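Local coordinates for single-stranded DNA-binding protein WHY3, chloroplastic (Arabidopsis thaliana, PDB 4KOQ) that binds single-stranded DNA as a homotetramer, guarding the plastid genome against illegitimate recombination and acting in the nucleus as a transcriptional repressor, at residues 41-47 with 157-161; 68-74 with 88-92. One frame throughout, in Å; residues are numbered along the deposited sequence.

Contact 1: residues 41-47 with 157-161; sequences LTKEGFL and HLIGW
Gly45 and Leu158 bring the two backbones together, their CA atoms 4.2 Å apart where a break in strand 39-56 meets the C-terminal end of helix 141-158. Gly45 N donates to Leu158 O over 2.8 Å, nearly straight at 164°, on a lone pair in the carbonyl plane. Glu44 CA adds a CA-H...O contact to the same Leu158 O, at 3.5 Å and rather bent. A carbonyl at the C-terminal end of the helix is thus met by a backbone N-H from the break in strand 39-56. The helix itself closes with a Schellman motif: Gly160 turns off with positive phi, and its N bonds back to His157 O.

Leu158 carries most of the side-chain contact. With its CG beside the backbone N and anti to the carbonyl carbon (chi1 -55°), it lies along the backbone of Gly45 and Phe46, its CB against Gly45 and Leu158 CD2 3.8 Å from Phe46 N. A CB on Gly45 would point toward Leu158 and probably crowd its CD2, consistent with a glycine at this close approach. Farther along, Leu158 CD1 reaches Leu47 CD2 at 4.4 Å, a looser apolar touch. At the other end Leu41 CD1 reaches Ile159 O, 3.5 Å away, and lies near Gly160 N. Glu44 and Ile159 run side by side in the same direction, OE2 passing CG2 at 4.0 Å.

Strand 20-33 lies next to 39-56 in the sheet, and there Thr42 and Lys43 both face Glu30 in a classic beta bulge. Val72 and Ile75 of helix 72-79 pack on Leu158, while Phe164 of a third subunit touches it and Val11 of a second subunit packs on Leu41.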
ATOM      1  N   LEU A  41       5.498  22.417  -4.891  1.00 35.91           N
ATOM      2  CA  LEU A  41       5.559  22.005  -3.496  1.00 28.09           C
ATOM      3  C   LEU A  41       6.700  22.738  -2.871  1.00 30.92           C
ATOM      4  O   LEU A  41       7.815  22.622  -3.335  1.00 39.56           O
ATOM      5  CB  LEU A  41       5.782  20.473  -3.379  1.00 31.87           C
ATOM      6  CG  LEU A  41       5.889  20.002  -1.914  1.00 29.17           C
ATOM      7  CD1 LEU A  41       5.246  18.638  -1.751  1.00 36.30           C
ATOM      8  CD2 LEU A  41       7.316  19.932  -1.509  1.00 36.30           C
ATOM      9  N   THR A  42       6.432  23.494  -1.814  1.00 34.75           N
ATOM     10  CA  THR A  42       7.465  24.278  -1.166  1.00 41.69           C
ATOM     11  C   THR A  42       7.827  23.746   0.224  1.00 45.74           C
ATOM     12  O   THR A  42       8.877  24.075   0.763  1.00 42.62           O
ATOM     13  CB  THR A  42       7.014  25.726  -1.012  1.00 44.62           C
ATOM     14  OG1 THR A  42       5.749  25.762  -0.344  1.00 42.37           O
ATOM     15  CG2 THR A  42       6.883  26.388  -2.391  1.00 43.18           C
ATOM     16  N   LYS A  43       6.952  22.932   0.811  1.00 36.04           N
ATOM     17  CA  LYS A  43       7.263  22.282   2.084  1.00 39.53           C
ATOM     18  C   LYS A  43       6.561  20.916   2.163  1.00 25.80           C
ATOM     19  O   LYS A  43       5.383  20.830   1.927  1.00 28.17           O
ATOM     20  CB  LYS A  43       6.804  23.154   3.243  1.00 38.47           C
ATOM     21  CG  LYS A  43       7.286  22.684   4.616  1.00 47.83           C
ATOM     22  CD  LYS A  43       6.686  23.529   5.722  1.00 45.31           C
ATOM     23  CE  LYS A  43       7.510  23.477   7.004  1.00 54.57           C
ATOM     24  NZ  LYS A  43       7.378  22.186   7.721  1.00 59.91           N
ATOM     25  N   GLU A  44       7.325  19.872   2.447  1.00 32.56           N
ATOM     26  CA  GLU A  44       6.757  18.557   2.663  1.00 29.92           C
ATOM     27  C   GLU A  44       5.779  18.593   3.802  1.00 25.65           C
ATOM     28  O   GLU A  44       5.876  19.402   4.731  1.00 27.62           O
ATOM     29  CB  GLU A  44       7.837  17.563   3.044  1.00 26.99           C
ATOM     30  CG  GLU A  44       8.848  17.271   2.040  1.00 36.91           C
ATOM     31  CD  GLU A  44       9.838  16.257   2.574  1.00 43.84           C
ATOM     32  OE1 GLU A  44      10.226  16.351   3.791  1.00 34.82           O
ATOM     33  OE2 GLU A  44      10.176  15.345   1.782  1.00 35.24           O
ATOM     34  N   GLY A  45       4.833  17.674   3.749  1.00 24.68           N
ATOM     35  CA  GLY A  45       3.994  17.400   4.877  1.00 18.75           C
ATOM     36  C   GLY A  45       4.763  16.728   5.992  1.00 19.23           C
ATOM     37  O   GLY A  45       5.925  16.372   5.828  1.00 20.99           O
ATOM     38  N   PHE A  46       4.113  16.550   7.135  1.00 21.01           N
ATOM     39  CA  PHE A  46       4.772  15.884   8.277  1.00 19.25           C
ATOM     40  C   PHE A  46       3.684  15.380   9.198  1.00 21.04           C
ATOM     41  O   PHE A  46       2.496  15.598   8.935  1.00 19.89           O
ATOM     42  CB  PHE A  46       5.705  16.848   9.032  1.00 19.46           C
ATOM     43  CG  PHE A  46       5.005  18.062   9.608  1.00 21.90           C
ATOM     44  CD1 PHE A  46       4.744  19.156   8.805  1.00 24.98           C
ATOM     45  CD2 PHE A  46       4.635  18.118  10.943  1.00 22.71           C
ATOM     46  CE1 PHE A  46       4.096  20.288   9.326  1.00 31.15           C
ATOM     47  CE2 PHE A  46       3.992  19.248  11.467  1.00 29.69           C
ATOM     48  CZ  PHE A  46       3.723  20.330  10.641  1.00 29.89           C
ATOM     49  N   LEU A  47       4.087  14.692  10.269  1.00 17.96           N
ATOM     50  CA  LEU A  47       3.161  14.235  11.273  1.00 18.08           C
ATOM     51  C   LEU A  47       3.445  14.957  12.582  1.00 20.02           C
ATOM     52  O   LEU A  47       4.604  15.051  13.026  1.00 21.50           O
ATOM     53  CB  LEU A  47       3.334  12.716  11.532  1.00 19.43           C
ATOM     54  CG  LEU A  47       2.993  11.812  10.339  1.00 17.83           C
ATOM     55  CD1 LEU A  47       3.138  10.342  10.680  1.00 22.86           C
ATOM     56  CD2 LEU A  47       1.610  12.069   9.785  1.00 22.00           C
ATOM     57  N   HIS A 157       1.441  11.063   0.186  1.00 17.24           N
ATOM     58  CA  HIS A 157       0.712  12.313   0.318  1.00 16.45           C
ATOM     59  C   HIS A 157       1.562  13.406   0.864  1.00 22.51           C
ATOM     60  O   HIS A 157       1.467  14.543   0.404  1.00 22.16           O
ATOM     61  CB  HIS A 157      -0.500  12.087   1.229  1.00 26.14           C
ATOM     62  CG  HIS A 157      -1.431  11.057   0.691  1.00 30.48           C
ATOM     63  ND1 HIS A 157      -2.479  11.375  -0.146  1.00 43.99           N
ATOM     64  CD2 HIS A 157      -1.453   9.710   0.836  1.00 23.88           C
ATOM     65  CE1 HIS A 157      -3.106  10.263  -0.497  1.00 42.35           C
ATOM     66  NE2 HIS A 157      -2.495   9.238   0.071  1.00 32.37           N
ATOM     67  N   LEU A 158       2.428  13.089   1.834  1.00 18.36           N
ATOM     68  CA  LEU A 158       3.253  14.114   2.434  1.00 16.03           C
ATOM     69  C   LEU A 158       4.277  14.696   1.469  1.00 20.31           C
ATOM     70  O   LEU A 158       4.694  15.870   1.644  1.00 21.94           O
ATOM     71  CB  LEU A 158       3.967  13.656   3.708  1.00 17.90           C
ATOM     72  CG  LEU A 158       3.076  13.096   4.816  1.00 17.04           C
ATOM     73  CD1 LEU A 158       3.904  12.692   6.025  1.00 16.79           C
ATOM     74  CD2 LEU A 158       1.961  14.002   5.230  1.00 17.07           C
ATOM     75  N   ILE A 159       4.695  13.895   0.498  1.00 19.58           N
ATOM     76  CA  ILE A 159       5.658  14.357  -0.500  1.00 18.46           C
ATOM     77  C   ILE A 159       4.976  14.897  -1.774  1.00 24.84           C
ATOM     78  O   ILE A 159       5.648  15.257  -2.738  1.00 21.69           O
ATOM     79  CB  ILE A 159       6.680  13.292  -0.864  1.00 19.61           C
ATOM     80  CG1 ILE A 159       6.030  12.117  -1.570  1.00 20.90           C
ATOM     81  CG2 ILE A 159       7.401  12.812   0.400  1.00 24.25           C
ATOM     82  CD1 ILE A 159       7.038  11.074  -2.130  1.00 23.14           C
ATOM     83  N   GLY A 160       3.658  14.941  -1.766  1.00 22.09           N
ATOM     84  CA  GLY A 160       2.883  15.494  -2.866  1.00 24.56           C
ATOM     85  C   GLY A 160       2.613  14.602  -4.042  1.00 29.65           C
ATOM     86  O   GLY A 160       2.074  15.076  -5.041  1.00 28.05           O
ATOM     87  N   TRP A 161       2.948  13.318  -3.946  1.00 21.73           N
ATOM     88  CA  TRP A 161       2.810  12.438  -5.075  1.00 23.51           C
ATOM     89  C   TRP A 161       1.372  11.999  -5.279  1.00 31.19           C
ATOM     90  O   TRP A 161       1.031  11.501  -6.329  1.00 29.02           O
ATOM     91  CB  TRP A 161       3.744  11.227  -4.973  1.00 21.29           C
ATOM     92  CG  TRP A 161       5.179  11.580  -5.296  1.00 19.82           C
ATOM     93  CD1 TRP A 161       5.742  12.808  -5.291  1.00 19.81           C
ATOM     94  CD2 TRP A 161       6.193  10.677  -5.718  1.00 19.48           C
ATOM     95  NE1 TRP A 161       7.079  12.725  -5.636  1.00 22.26           N
ATOM     96  CE2 TRP A 161       7.370  11.421  -5.906  1.00 21.47           C
ATOM     97  CE3 TRP A 161       6.230   9.310  -5.916  1.00 18.30           C
ATOM     98  CZ2 TRP A 161       8.551  10.837  -6.316  1.00 20.96           C
ATOM     99  CZ3 TRP A 161       7.408   8.729  -6.321  1.00 21.57           C
ATOM    100  CH2 TRP A 161       8.546   9.499  -6.534  1.00 21.58           C
TER

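Contact 2: residues 68-74 with 88-92; sequences FSLSVTE and EFFHD. With PO4 (phosphate ion), chain B.
Phe89 and His91, alternate residues of strand 87-91, both turn toward 68-74, where strand 59-70 gives way to helix 72-79 through a capping box made by Ser71 and Glu74. The two strands belong to different four-stranded antiparallel sheets of the Whirly domain, and their short segments cross at 117°. Phe89 comes first. Glu74 CG sits over the centre of its ring, 3.7 Å from the centroid, in a CH-pi contact, and the carboxylate beyond is stacked above the ring plane. Leu70 CD2 approaches the same ring at CE2, and Phe89 CB packs against Phe68 CZ.

His91 follows and is gripped on three sides. The Phe68 ring lies over one face as an offset stack, centroids 4.0 Å apart and planes at 15°. At the edge, NE2 donates to the syn lone pair of Glu74 OE2 over 2.6 Å, carboxylate and imidazole nearly coplanar. The chain of Glu74 is extended beyond CG (chi2 163°), which carries its carboxylate across Phe89 to the histidine, while OE1 accepts from Ser71 N from above the carboxylate plane. Were Glu74 replaced by an alanine, NE2 of His91 and the backbone N of Ser71 would probably lose the carboxylate they share, with the imidazole less firmly fixed in rotation. With both ring nitrogens donating, His91 is consistent with a protonated, positively charged imidazole. On its other edge is a phosphate, probably from the crystallisation liquor, also held by Lys105: Ser69 OG donates to O4, and O3 accepts from Ser69 N at 3.0 Å and from His91 ND1 at 2.5 Å.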
ATOM      1  N   PHE A  68       6.082  17.102  18.892  1.00 18.63           N
ATOM      2  CA  PHE A  68       7.247  16.809  18.096  1.00 20.69           C
ATOM      3  C   PHE A  68       6.756  16.641  16.662  1.00 20.20           C
ATOM      4  O   PHE A  68       5.731  16.004  16.443  1.00 23.15           O
ATOM      5  CB  PHE A  68       7.929  15.538  18.615  1.00 22.40           C
ATOM      6  CG  PHE A  68       9.323  15.316  18.043  1.00 23.93           C
ATOM      7  CD1 PHE A  68      10.427  15.839  18.689  1.00 22.46           C
ATOM      8  CD2 PHE A  68       9.525  14.539  16.902  1.00 21.40           C
ATOM      9  CE1 PHE A  68      11.710  15.631  18.202  1.00 21.05           C
ATOM     10  CE2 PHE A  68      10.818  14.335  16.395  1.00 22.58           C
ATOM     11  CZ  PHE A  68      11.908  14.901  17.056  1.00 22.47           C
ATOM     12  N   SER A  69       7.426  17.276  15.708  1.00 19.41           N
ATOM     13  CA  SER A  69       7.066  17.178  14.295  1.00 22.75           C
ATOM     14  C   SER A  69       7.900  16.151  13.551  1.00 26.22           C
ATOM     15  O   SER A  69       9.068  16.412  13.259  1.00 30.08           O
ATOM     16  CB  SER A  69       7.290  18.535  13.630  1.00 28.75           C
ATOM     17  OG  SER A  69       6.432  19.503  14.211  1.00 31.78           O
ATOM     18  N   LEU A  70       7.295  15.021  13.191  1.00 19.59           N
ATOM     19  CA  LEU A  70       8.019  13.950  12.524  1.00 21.31           C
ATOM     20  C   LEU A  70       8.064  14.196  11.039  1.00 21.74           C
ATOM     21  O   LEU A  70       7.005  14.260  10.408  1.00 20.95           O
ATOM     22  CB  LEU A  70       7.274  12.621  12.707  1.00 25.99           C
ATOM     23  CG  LEU A  70       7.574  11.587  13.770  1.00 37.82           C
ATOM     24  CD1 LEU A  70       6.864  10.287  13.329  1.00 24.32           C
ATOM     25  CD2 LEU A  70       9.043  11.353  13.981  1.00 28.13           C
ATOM     26  N   SER A  71       9.263  14.345  10.492  1.00 22.20           N
ATOM     27  CA  SER A  71       9.458  14.567   9.070  1.00 22.60           C
ATOM     28  C   SER A  71       9.277  13.282   8.273  1.00 17.87           C
ATOM     29  O   SER A  71       9.299  12.152   8.805  1.00 19.13           O
ATOM     30  CB  SER A  71      10.861  15.101   8.809  1.00 25.12           C
ATOM     31  OG  SER A  71      11.784  14.038   8.972  1.00 22.37           O
ATOM     32  N   VAL A  72       9.151  13.453   6.963  1.00 17.98           N
ATOM     33  CA  VAL A  72       9.134  12.318   6.048  1.00 17.21           C
ATOM     34  C   VAL A  72      10.293  11.350   6.273  1.00 15.77           C
ATOM     35  O   VAL A  72      10.093  10.136   6.302  1.00 18.50           O
ATOM     36  CB  VAL A  72       9.105  12.868   4.610  1.00 22.89           C
ATOM     37  CG1 VAL A  72       9.494  11.845   3.614  1.00 20.73           C
ATOM     38  CG2 VAL A  72       7.720  13.453   4.322  1.00 18.35           C
ATOM     39  N   THR A  73      11.521  11.861   6.398  1.00 18.19           N
ATOM     40  CA  THR A  73      12.684  10.972   6.581  1.00 15.17           C
ATOM     41  C   THR A  73      12.588  10.230   7.900  1.00 17.64           C
ATOM     42  O   THR A  73      12.877   9.062   7.971  1.00 19.80           O
ATOM     43  CB  THR A  73      14.014  11.764   6.526  1.00 19.93           C
ATOM     44  OG1 THR A  73      14.123  12.381   5.240  1.00 23.05           O
ATOM     45  CG2 THR A  73      15.214  10.853   6.739  1.00 22.47           C
ATOM     46  N   GLU A  74      12.139  10.921   8.935  1.00 18.21           N
ATOM     47  CA  GLU A  74      11.944  10.280  10.243  1.00 17.78           C
ATOM     48  C   GLU A  74      10.879   9.197  10.248  1.00 19.84           C
ATOM     49  O   GLU A  74      11.062   8.146  10.847  1.00 18.49           O
ATOM     50  CB  GLU A  74      11.669  11.352  11.304  1.00 20.66           C
ATOM     51  CG  GLU A  74      12.892  12.167  11.619  1.00 20.95           C
ATOM     52  CD  GLU A  74      12.634  13.502  12.336  1.00 25.48           C
ATOM     53  OE1 GLU A  74      11.473  13.943  12.481  1.00 24.99           O
ATOM     54  OE2 GLU A  74      13.637  14.163  12.735  1.00 28.37           O
ATOM     55  N   GLU A  88      16.561   7.681  17.302  1.00 21.63           N
ATOM     56  CA  GLU A  88      16.535   8.870  18.162  1.00 22.48           C
ATOM     57  C   GLU A  88      16.671  10.080  17.268  1.00 28.96           C
ATOM     58  O   GLU A  88      17.594  10.171  16.441  1.00 28.54           O
ATOM     59  CB  GLU A  88      17.705   8.814  19.164  1.00 25.29           C
ATOM     60  CG  GLU A  88      17.646   9.806  20.268  1.00 30.01           C
ATOM     61  CD  GLU A  88      18.656   9.492  21.403  1.00 38.14           C
ATOM     62  OE1 GLU A  88      19.649   8.798  21.148  1.00 38.75           O
ATOM     63  OE2 GLU A  88      18.442   9.942  22.543  1.00 34.55           O
ATOM     64  N   PHE A  89      15.749  11.008  17.428  1.00 19.12           N
ATOM     65  CA  PHE A  89      15.719  12.225  16.631  1.00 24.63           C
ATOM     66  C   PHE A  89      15.887  13.455  17.508  1.00 25.76           C
ATOM     67  O   PHE A  89      15.227  13.575  18.529  1.00 22.65           O
ATOM     68  CB  PHE A  89      14.373  12.341  15.926  1.00 24.38           C
ATOM     69  CG  PHE A  89      13.946  11.108  15.221  1.00 22.35           C
ATOM     70  CD1 PHE A  89      14.802  10.443  14.356  1.00 27.21           C
ATOM     71  CD2 PHE A  89      12.681  10.612  15.396  1.00 26.00           C
ATOM     72  CE1 PHE A  89      14.365   9.265  13.678  1.00 23.51           C
ATOM     73  CE2 PHE A  89      12.246   9.470  14.722  1.00 27.56           C
ATOM     74  CZ  PHE A  89      13.090   8.806  13.862  1.00 24.40           C
ATOM     75  N   PHE A  90      16.728  14.393  17.072  1.00 24.23           N
ATOM     76  CA  PHE A  90      16.991  15.603  17.816  1.00 24.81           C
ATOM     77  C   PHE A  90      16.552  16.835  17.031  1.00 23.99           C
ATOM     78  O   PHE A  90      16.985  17.032  15.898  1.00 27.78           O
ATOM     79  CB  PHE A  90      18.498  15.745  18.064  1.00 33.89           C
ATOM     80  CG  PHE A  90      19.110  14.563  18.754  1.00 33.76           C
ATOM     81  CD1 PHE A  90      19.407  13.407  18.046  1.00 38.63           C
ATOM     82  CD2 PHE A  90      19.382  14.595  20.101  1.00 44.37           C
ATOM     83  CE1 PHE A  90      19.966  12.306  18.681  1.00 36.72           C
ATOM     84  CE2 PHE A  90      19.961  13.495  20.742  1.00 33.27           C
ATOM     85  CZ  PHE A  90      20.238  12.359  20.034  1.00 40.78           C
ATOM     86  N   HIS A  91      15.722  17.659  17.648  1.00 22.43           N
ATOM     87  CA  HIS A  91      15.216  18.862  17.030  1.00 28.32           C
ATOM     88  C   HIS A  91      15.470  20.067  17.921  1.00 26.68           C
ATOM     89  O   HIS A  91      15.192  20.033  19.118  1.00 26.30           O
ATOM     90  CB  HIS A  91      13.715  18.792  16.816  1.00 25.82           C
ATOM     91  CG  HIS A  91      13.290  17.863  15.703  1.00 25.53           C
ATOM     92  ND1 HIS A  91      11.969  17.729  15.326  1.00 26.42           N
ATOM     93  CD2 HIS A  91      13.990  16.987  14.938  1.00 28.58           C
ATOM     94  CE1 HIS A  91      11.876  16.835  14.352  1.00 22.70           C
ATOM     95  NE2 HIS A  91      13.085  16.370  14.094  1.00 27.42           N
ATOM     96  N   ASP A  92      15.931  21.149  17.293  1.00 31.23           N
ATOM     97  CA  ASP A  92      15.964  22.466  17.915  1.00 29.98           C
ATOM     98  C   ASP A  92      14.840  23.305  17.326  1.00 32.55           C
ATOM     99  O   ASP A  92      14.892  23.664  16.158  1.00 35.22           O
ATOM    100  CB  ASP A  92      17.304  23.144  17.637  1.00 38.41           C
ATOM    101  CG  ASP A  92      17.394  24.544  18.245  1.00 42.61           C
ATOM    102  OD1 ASP A  92      16.354  25.108  18.646  1.00 39.97           O
ATOM    103  OD2 ASP A  92      18.519  25.082  18.308  1.00 41.14           O
TER
HETATM  104  P   PO4 B 301       9.296  20.168  16.712  0.60 45.32           P
HETATM  105  O1  PO4 B 301       8.243  19.978  17.763  0.60 45.46           O
HETATM  106  O2  PO4 B 301      10.411  21.041  17.233  0.60 45.11           O
HETATM  107  O3  PO4 B 301       9.909  18.881  16.278  0.60 21.01           O
HETATM  108  O4  PO4 B 301       8.645  20.789  15.491  0.60 51.17           O

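In the fold
Contact 2 is nested within the chain loop that contact 1 closes, and their centres are 15 Å apart. The two are joined through neighbouring strands 39-56 and 59-70: Leu47 O and Leu70 N stand 2.7 Å apart, a probable hydrogen bond, and Phe46 CB packs 3.2 Å from Leu70 O. Gly45 O also meets Val72 CG2, so the opening of helix 72-79 lies against the strand break of contact 1. One contact therefore fastens the long helix to the first sheet, and the other fastens that sheet to the second. The phosphate belongs to contact 2, although Phe46 CE2 comes within 3.7 Å of Ser69 OG, which donates to the phosphate. Both contacts also reach the second subunit of the tetramer.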